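Local coordinates for protein Lys-gingipain catalytic subunit (Porphyromonas gingivalis, PDB 6I9A) that cleaves proteins after lysine as a secreted cysteine endopeptidase and may act as a virulence factor in periodontal disease, at residues 138-149 / 236-244; 402-411 / 421-429. All coordinates share one frame; numbering follows the deposited sequence. Where two conformers were deposited one is given.

Contact 1 (138-149 / 236-244)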
# COMPACT_ATOMS: atom_id res chain seq x y z
N MET A 138 -12.15 8.31 -0.60
CA MET A 138 -12.15 9.33 -1.65
C MET A 138 -11.17 8.97 -2.75
O MET A 138 -11.45 9.10 -3.95
CB MET A 138 -11.80 10.69 -1.07
CG MET A 138 -11.63 11.72 -2.17
SD MET A 138 -11.72 13.44 -1.66
CE MET A 138 -13.53 13.56 -1.41
N TYR A 139 -9.99 8.46 -2.35
CA TYR A 139 -8.98 8.14 -3.35
C TYR A 139 -9.40 6.96 -4.23
O TYR A 139 -9.35 7.03 -5.47
CB TYR A 139 -7.65 7.81 -2.63
CG TYR A 139 -6.50 7.61 -3.60
CD1 TYR A 139 -5.75 8.70 -4.06
CD2 TYR A 139 -6.17 6.34 -4.07
CE1 TYR A 139 -4.72 8.53 -4.95
CE2 TYR A 139 -5.13 6.15 -4.97
CZ TYR A 139 -4.38 7.24 -5.37
OH TYR A 139 -3.34 7.06 -6.24
N GLU A 140 -9.87 5.87 -3.61
CA GLU A 140 -10.20 4.64 -4.35
C GLU A 140 -11.50 4.75 -5.16
O GLU A 140 -11.62 4.12 -6.21
CB GLU A 140 -10.32 3.45 -3.40
CG GLU A 140 -9.01 3.11 -2.71
CD GLU A 140 -9.06 1.68 -2.19
OE1 GLU A 140 -9.94 1.36 -1.37
OE2 GLU A 140 -8.19 0.87 -2.58
N LYS A 141 -12.47 5.52 -4.64
CA LYS A 141 -13.72 5.75 -5.37
C LYS A 141 -13.55 6.92 -6.34
O LYS A 141 -14.44 7.17 -7.18
CB LYS A 141 -14.86 6.08 -4.42
CG LYS A 141 -15.22 4.87 -3.56
CD LYS A 141 -16.44 5.24 -2.71
CE LYS A 141 -17.00 4.08 -1.95
NZ LYS A 141 -18.40 4.43 -1.47
N ALA A 142 -12.38 7.63 -6.27
CA ALA A 142 -12.07 8.75 -7.16
C ALA A 142 -13.16 9.80 -7.16
O ALA A 142 -13.59 10.28 -8.21
CB ALA A 142 -11.76 8.28 -8.58
N THR A 143 -13.54 10.22 -5.94
CA THR A 143 -14.59 11.24 -5.76
C THR A 143 -13.98 12.62 -5.50
O THR A 143 -14.72 13.56 -5.17
CB THR A 143 -15.51 10.84 -4.60
OG1 THR A 143 -14.70 10.70 -3.44
CG2 THR A 143 -16.32 9.59 -4.90
N MET A 144 -12.65 12.78 -5.69
CA MET A 144 -12.05 14.09 -5.45
C MET A 144 -12.48 15.07 -6.55
O MET A 144 -12.56 14.69 -7.73
CB MET A 144 -10.50 13.96 -5.40
CG MET A 144 -9.84 13.54 -6.70
SD MET A 144 -9.96 11.77 -7.16
CE MET A 144 -8.83 10.98 -6.00
N PRO A 145 -12.68 16.36 -6.17
CA PRO A 145 -13.05 17.40 -7.19
C PRO A 145 -11.88 17.95 -8.03
O PRO A 145 -12.13 18.63 -9.05
CB PRO A 145 -13.65 18.52 -6.35
CG PRO A 145 -12.96 18.42 -5.02
CD PRO A 145 -12.74 16.90 -4.79
N ASP A 146 -10.62 17.75 -7.60
CA ASP A 146 -9.46 18.20 -8.39
C ASP A 146 -8.62 16.95 -8.72
O ASP A 146 -7.53 16.81 -8.14
CB ASP A 146 -8.61 19.32 -7.68
CG ASP A 146 -7.38 19.74 -8.52
OD1 ASP A 146 -7.36 19.46 -9.71
OD2 ASP A 146 -6.41 20.36 -7.93
N LYS A 147 -8.98 16.24 -9.82
CA LYS A 147 -8.16 15.04 -10.21
C LYS A 147 -6.81 15.43 -10.79
O LYS A 147 -5.92 14.58 -10.85
CB LYS A 147 -8.95 14.13 -11.17
CG LYS A 147 -10.22 13.63 -10.46
CD LYS A 147 -11.09 12.82 -11.36
CE LYS A 147 -12.20 12.12 -10.58
NZ LYS A 147 -13.20 13.05 -9.93
N SER A 148 -6.62 16.70 -11.18
CA SER A 148 -5.33 17.10 -11.74
C SER A 148 -4.16 16.91 -10.73
O SER A 148 -3.02 16.79 -11.17
CB SER A 148 -5.35 18.55 -12.22
OG SER A 148 -5.29 19.45 -11.15
N TYR A 149 -4.45 16.87 -9.43
CA TYR A 149 -3.38 16.68 -8.43
C TYR A 149 -2.70 15.32 -8.67
O TYR A 149 -1.56 15.13 -8.25
CB TYR A 149 -3.86 16.87 -7.00
CG TYR A 149 -4.27 15.60 -6.28
CD1 TYR A 149 -5.51 15.00 -6.51
CD2 TYR A 149 -3.41 14.99 -5.38
CE1 TYR A 149 -5.88 13.83 -5.86
CE2 TYR A 149 -3.75 13.81 -4.73
CZ TYR A 149 -5.00 13.24 -4.96
OH TYR A 149 -5.40 12.08 -4.35
N THR A 236 -2.83 21.50 4.24
CA THR A 236 -4.11 22.03 3.77
C THR A 236 -4.62 21.27 2.56
O THR A 236 -5.52 21.77 1.86
CB THR A 236 -3.96 23.54 3.43
OG1 THR A 236 -3.10 23.63 2.31
CG2 THR A 236 -3.44 24.37 4.58
N ASN A 237 -4.10 20.05 2.27
CA ASN A 237 -4.43 19.32 1.05
C ASN A 237 -5.75 18.55 1.14
O ASN A 237 -5.83 17.36 0.85
CB ASN A 237 -3.28 18.35 0.68
CG ASN A 237 -2.93 17.32 1.72
OD1 ASN A 237 -2.71 17.65 2.89
ND2 ASN A 237 -2.91 16.06 1.32
N LYS A 238 -6.82 19.27 1.50
CA LYS A 238 -8.14 18.67 1.53
C LYS A 238 -8.44 18.12 0.16
O LYS A 238 -8.20 18.77 -0.87
CB LYS A 238 -9.20 19.69 2.00
CG LYS A 238 -10.63 19.11 1.99
CD LYS A 238 -11.64 20.06 2.63
CE LYS A 238 -13.06 19.60 2.36
NZ LYS A 238 -14.06 20.52 2.94
N ASP A 239 -8.95 16.86 0.13
CA ASP A 239 -9.35 16.14 -1.06
C ASP A 239 -8.19 15.82 -2.00
O ASP A 239 -8.43 15.41 -3.12
CB ASP A 239 -10.44 16.91 -1.83
CG ASP A 239 -11.76 17.13 -1.10
OD1 ASP A 239 -12.04 16.41 -0.14
OD2 ASP A 239 -12.48 18.06 -1.47
N LYS A 240 -6.93 15.92 -1.52
CA LYS A 240 -5.77 15.68 -2.39
C LYS A 240 -4.77 14.78 -1.67
O LYS A 240 -3.65 15.18 -1.32
CB LYS A 240 -5.15 17.03 -2.77
CG LYS A 240 -6.09 17.84 -3.71
CD LYS A 240 -5.48 19.20 -4.05
CE LYS A 240 -5.38 20.13 -2.87
NZ LYS A 240 -5.16 21.59 -3.25
N TYR A 241 -5.20 13.52 -1.43
CA TYR A 241 -4.44 12.63 -0.57
C TYR A 241 -3.40 11.85 -1.34
O TYR A 241 -3.61 11.37 -2.44
CB TYR A 241 -5.40 11.69 0.20
CG TYR A 241 -6.50 12.50 0.84
CD1 TYR A 241 -6.20 13.58 1.68
CD2 TYR A 241 -7.83 12.28 0.50
CE1 TYR A 241 -7.20 14.41 2.16
CE2 TYR A 241 -8.86 13.10 1.02
CZ TYR A 241 -8.53 14.17 1.84
OH TYR A 241 -9.48 15.04 2.34
N PHE A 242 -2.24 11.66 -0.69
CA PHE A 242 -1.09 11.04 -1.35
C PHE A 242 -0.62 9.75 -0.67
O PHE A 242 -0.94 9.48 0.51
CB PHE A 242 0.08 12.07 -1.46
CG PHE A 242 0.42 12.81 -0.17
CD1 PHE A 242 1.17 12.21 0.85
CD2 PHE A 242 0.04 14.14 -0.01
CE1 PHE A 242 1.45 12.91 2.02
CE2 PHE A 242 0.34 14.83 1.14
CZ PHE A 242 1.05 14.24 2.13
N LEU A 243 0.22 9.02 -1.41
CA LEU A 243 1.09 8.00 -0.82
C LEU A 243 2.42 8.71 -0.53
O LEU A 243 2.94 9.43 -1.40
CB LEU A 243 1.33 6.91 -1.87
CG LEU A 243 2.48 5.93 -1.54
CD1 LEU A 243 2.23 5.14 -0.25
CD2 LEU A 243 2.67 4.95 -2.69
N ALA A 244 2.95 8.54 0.68
CA ALA A 244 4.29 9.08 0.99
C ALA A 244 5.20 7.92 1.35
O ALA A 244 4.77 6.95 2.01
CB ALA A 244 4.21 10.09 2.11
O HOH W 1 -9.31 17.24 -5.22
O HOH W 2 -7.71 12.62 -2.83

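Contact 2 (402-411 / 421-429)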
# COMPACT_ATOMS: atom_id res chain seq x y z
N ILE A 402 -19.84 -8.34 -7.67
CA ILE A 402 -21.27 -8.17 -7.46
C ILE A 402 -21.53 -8.31 -5.96
O ILE A 402 -21.12 -9.29 -5.36
CB ILE A 402 -22.09 -9.17 -8.28
CG1 ILE A 402 -21.84 -8.97 -9.79
CG2 ILE A 402 -23.60 -9.04 -7.93
CD1 ILE A 402 -22.54 -10.03 -10.66
N SER A 403 -22.25 -7.34 -5.38
CA SER A 403 -22.50 -7.34 -3.94
C SER A 403 -23.86 -6.72 -3.66
O SER A 403 -24.50 -6.16 -4.55
CB SER A 403 -21.40 -6.56 -3.20
OG SER A 403 -21.45 -5.18 -3.49
N LYS A 404 -24.30 -6.81 -2.40
CA LYS A 404 -25.48 -6.11 -1.93
C LYS A 404 -25.38 -5.93 -0.43
O LYS A 404 -24.95 -6.85 0.27
CB LYS A 404 -26.78 -6.84 -2.31
CG LYS A 404 -28.03 -5.95 -2.14
CD LYS A 404 -29.31 -6.61 -2.66
CE LYS A 404 -29.69 -7.87 -1.90
NZ LYS A 404 -30.14 -7.55 -0.52
N ASP A 405 -25.67 -4.72 0.05
CA ASP A 405 -25.62 -4.40 1.49
C ASP A 405 -24.23 -4.67 2.09
O ASP A 405 -24.13 -5.09 3.23
CB ASP A 405 -26.69 -5.20 2.28
CG ASP A 405 -28.05 -5.28 1.66
OD1 ASP A 405 -28.68 -4.22 1.50
OD2 ASP A 405 -28.49 -6.40 1.32
N GLY A 406 -23.16 -4.50 1.30
CA GLY A 406 -21.81 -4.74 1.81
C GLY A 406 -21.43 -6.19 1.94
O GLY A 406 -20.38 -6.53 2.51
N VAL A 407 -22.28 -7.09 1.37
CA VAL A 407 -21.97 -8.51 1.34
C VAL A 407 -21.56 -8.87 -0.09
O VAL A 407 -22.30 -8.58 -1.03
CB VAL A 407 -23.20 -9.37 1.77
CG1 VAL A 407 -22.92 -10.88 1.60
CG2 VAL A 407 -23.66 -9.01 3.19
N LEU A 408 -20.38 -9.45 -0.25
CA LEU A 408 -19.88 -9.82 -1.57
C LEU A 408 -20.53 -11.12 -2.01
O LEU A 408 -20.44 -12.12 -1.30
CB LEU A 408 -18.36 -9.96 -1.48
CG LEU A 408 -17.65 -10.34 -2.75
CD1 LEU A 408 -17.93 -9.35 -3.90
CD2 LEU A 408 -16.16 -10.41 -2.50
N TYR A 409 -21.05 -11.13 -3.26
CA TYR A 409 -21.71 -12.35 -3.78
C TYR A 409 -20.86 -13.03 -4.83
O TYR A 409 -20.95 -14.25 -5.00
CB TYR A 409 -23.08 -11.98 -4.42
CG TYR A 409 -24.21 -11.70 -3.46
CD1 TYR A 409 -24.13 -10.66 -2.52
CD2 TYR A 409 -25.42 -12.39 -3.56
CE1 TYR A 409 -25.21 -10.35 -1.69
CE2 TYR A 409 -26.51 -12.05 -2.77
CZ TYR A 409 -26.39 -11.06 -1.82
OH TYR A 409 -27.44 -10.77 -0.99
N GLY A 410 -20.03 -12.30 -5.60
CA GLY A 410 -19.26 -12.96 -6.63
C GLY A 410 -18.24 -12.03 -7.24
O GLY A 410 -18.39 -10.81 -7.18
N THR A 411 -17.21 -12.63 -7.82
CA THR A 411 -16.13 -11.87 -8.48
C THR A 411 -15.68 -12.57 -9.74
O THR A 411 -15.79 -13.80 -9.87
CB THR A 411 -14.91 -11.69 -7.56
OG1 THR A 411 -14.25 -12.93 -7.34
CG2 THR A 411 -15.24 -11.06 -6.22
N THR A 421 -16.09 -13.72 -16.19
CA THR A 421 -17.08 -14.70 -15.77
C THR A 421 -17.09 -14.57 -14.24
O THR A 421 -16.15 -14.94 -13.54
CB THR A 421 -16.72 -16.11 -16.28
OG1 THR A 421 -16.68 -16.06 -17.70
CG2 THR A 421 -17.76 -17.17 -15.82
N VAL A 422 -18.13 -13.90 -13.75
CA VAL A 422 -18.28 -13.61 -12.32
C VAL A 422 -18.84 -14.83 -11.62
O VAL A 422 -20.01 -15.20 -11.85
CB VAL A 422 -19.17 -12.37 -12.11
CG1 VAL A 422 -19.34 -12.06 -10.61
CG2 VAL A 422 -18.62 -11.15 -12.84
N SER A 423 -18.02 -15.47 -10.83
CA SER A 423 -18.38 -16.72 -10.12
C SER A 423 -19.12 -16.33 -8.86
O SER A 423 -18.58 -15.63 -7.98
CB SER A 423 -17.12 -17.53 -9.81
OG SER A 423 -16.21 -16.77 -9.02
N MET A 424 -20.36 -16.82 -8.74
CA MET A 424 -21.22 -16.45 -7.63
C MET A 424 -21.05 -17.40 -6.47
O MET A 424 -21.62 -18.50 -6.46
CB MET A 424 -22.69 -16.40 -8.08
CG MET A 424 -22.92 -15.46 -9.23
SD MET A 424 -22.48 -13.74 -8.85
CE MET A 424 -23.72 -13.38 -7.65
N THR A 425 -20.26 -17.01 -5.47
CA THR A 425 -20.06 -17.80 -4.27
C THR A 425 -21.30 -17.74 -3.39
O THR A 425 -21.56 -18.65 -2.60
CB THR A 425 -18.79 -17.36 -3.56
OG1 THR A 425 -18.84 -15.94 -3.34
CG2 THR A 425 -17.54 -17.76 -4.34
N LYS A 426 -22.10 -16.68 -3.55
CA LYS A 426 -23.43 -16.54 -2.97
C LYS A 426 -24.33 -16.24 -4.14
O LYS A 426 -24.17 -15.23 -4.81
CB LYS A 426 -23.47 -15.42 -1.92
CG LYS A 426 -24.87 -15.27 -1.29
CD LYS A 426 -24.87 -14.12 -0.24
CE LYS A 426 -26.26 -13.82 0.30
NZ LYS A 426 -26.86 -15.00 0.95
N GLN A 427 -25.30 -17.14 -4.42
CA GLN A 427 -26.17 -16.88 -5.55
C GLN A 427 -27.23 -15.84 -5.20
O GLN A 427 -27.52 -15.59 -4.03
CB GLN A 427 -26.82 -18.18 -6.08
CG GLN A 427 -25.78 -19.17 -6.62
CD GLN A 427 -26.42 -20.32 -7.33
OE1 GLN A 427 -27.67 -20.40 -7.47
NE2 GLN A 427 -25.59 -21.20 -7.82
N ILE A 428 -27.75 -15.17 -6.26
CA ILE A 428 -28.83 -14.20 -6.08
C ILE A 428 -30.15 -14.95 -6.00
O ILE A 428 -30.54 -15.63 -6.95
CB ILE A 428 -28.81 -13.17 -7.23
CG1 ILE A 428 -27.50 -12.34 -7.14
CG2 ILE A 428 -30.04 -12.26 -7.21
CD1 ILE A 428 -27.32 -11.30 -8.27
N THR A 429 -30.80 -14.85 -4.86
CA THR A 429 -32.08 -15.57 -4.66
C THR A 429 -33.19 -14.64 -4.26
O THR A 429 -34.32 -15.11 -3.98
CB THR A 429 -31.92 -16.60 -3.54
OG1 THR A 429 -31.73 -15.88 -2.33
CG2 THR A 429 -30.79 -17.56 -3.79
O HOH W 3 -20.09 -14.83 -1.26
O HOH W 4 -15.71 -15.20 -6.55

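Contact 1 (138-149 / 236-244)
The ring of Tyr-149 lies flat against the backbone of Lys-240, whose CA sits 3.6 Å from the ring centroid and only 14° off the ring normal, a CH-pi contact displaced toward the rim. CB and CG of Lys-240 run on across the same ring before the chain bends at chi3 and carries NZ off to the carbonyl oxygen of Thr-206. At the ring's edge the phenol donates a 2.7 Å hydrogen bond from Tyr-149 OH to Tyr-241 O. A water joins in, giving a hydrogen bond to that hydroxyl and accepting one from Tyr-241 N, so Tyr-149 OH gives one hydrogen bond and accepts another, which restrains the phenol end. Asp-239 wedges its carboxylate between Met-138 and Pro-145: OD1 lies 3.4 Å from Met-138 SD, and OD2 lies 3.5 Å from Pro-145 CD. With Met-138 CG turned away from its own backbone N (chi1 173°), the thioether also reaches the Tyr-241 ring obliquely, a Met-aromatic contact. The Asp-239 backbone N donates to Tyr-241 OH at 2.9 Å, steadying that ring. The contact thus sets the Schellman-capped end of helix 126-141 and the following loop against the turn that leads into strand 242-247, beside strand 273-279.

Contact 2 (402-411 / 421-429)
Tyr-409 O is gripped from the chain that leaves strand 421-424: Lys-426 N donates a nearly straight bond of 3.1 Å to Tyr-409 O (172° at the hydrogen), in the carbonyl plane on a lone pair, while Thr-425 N adds a weak, bent one. Thr-425 OG1 also lies near, and is hydrogen-bonded to Tyr-41 OH. On the far side of Gly-410, Thr-411 and Ser-423 form an antiparallel hydrogen-bonded pair, Ser-423 N donating to Thr-411 O at 2.9 Å from above the carbonyl plane, with a weak return bond from Thr-411 N to Ser-423 O. A water links the hydroxyls of Thr-411 and Ser-423.

The extended chain of Lys-426 lies over one face of the Tyr-409 ring, with CD 3.7 Å from its centroid and above its centre, a CH-pi contact; CE continues to the phenol end, 3.5 Å from Tyr-409 CZ. Met-424 folds at chi2 and chi3 (-60° and -67°), which brings its CE to 3.6 Å from Tyr-409 CB and its SD over Gly-410 CA. Next to it, Ile-402 CD1 packs 3.8 Å from Val-422 CG1.

Tyr-409 and Gly-410 both face Ile-402, whose O accepts from both their N atoms: a classic beta bulge between strands 399-404 and 407-413. Strand 407-413 pairs on its other edge with 419-424, a beta hairpin in the C-terminal Ig-like domain's antiparallel sheet.

In the fold
From the N terminus, the chain passes through the parallel sheet containing strand 14-20 and along helix 126-141, in whose last turn contact 1 begins. That contact closes a loop of 86 intervening residues, which includes strands 152-157, 188-192 and 210-214, and brings the end of the helix to the start of strand 242-247 in the mixed sheet of the peptidase family C25 region. Contact 2 opens only later, in the Ig-like region, and closes a local loop of nine residues, joining strands 407-413 and 419-424, and the chain after the latter, within the antiparallel sheet. The two are therefore in series, neither nested nor crossed. The centres of contact 1 and contact 2 lie about 29 Å apart, and the two do not touch.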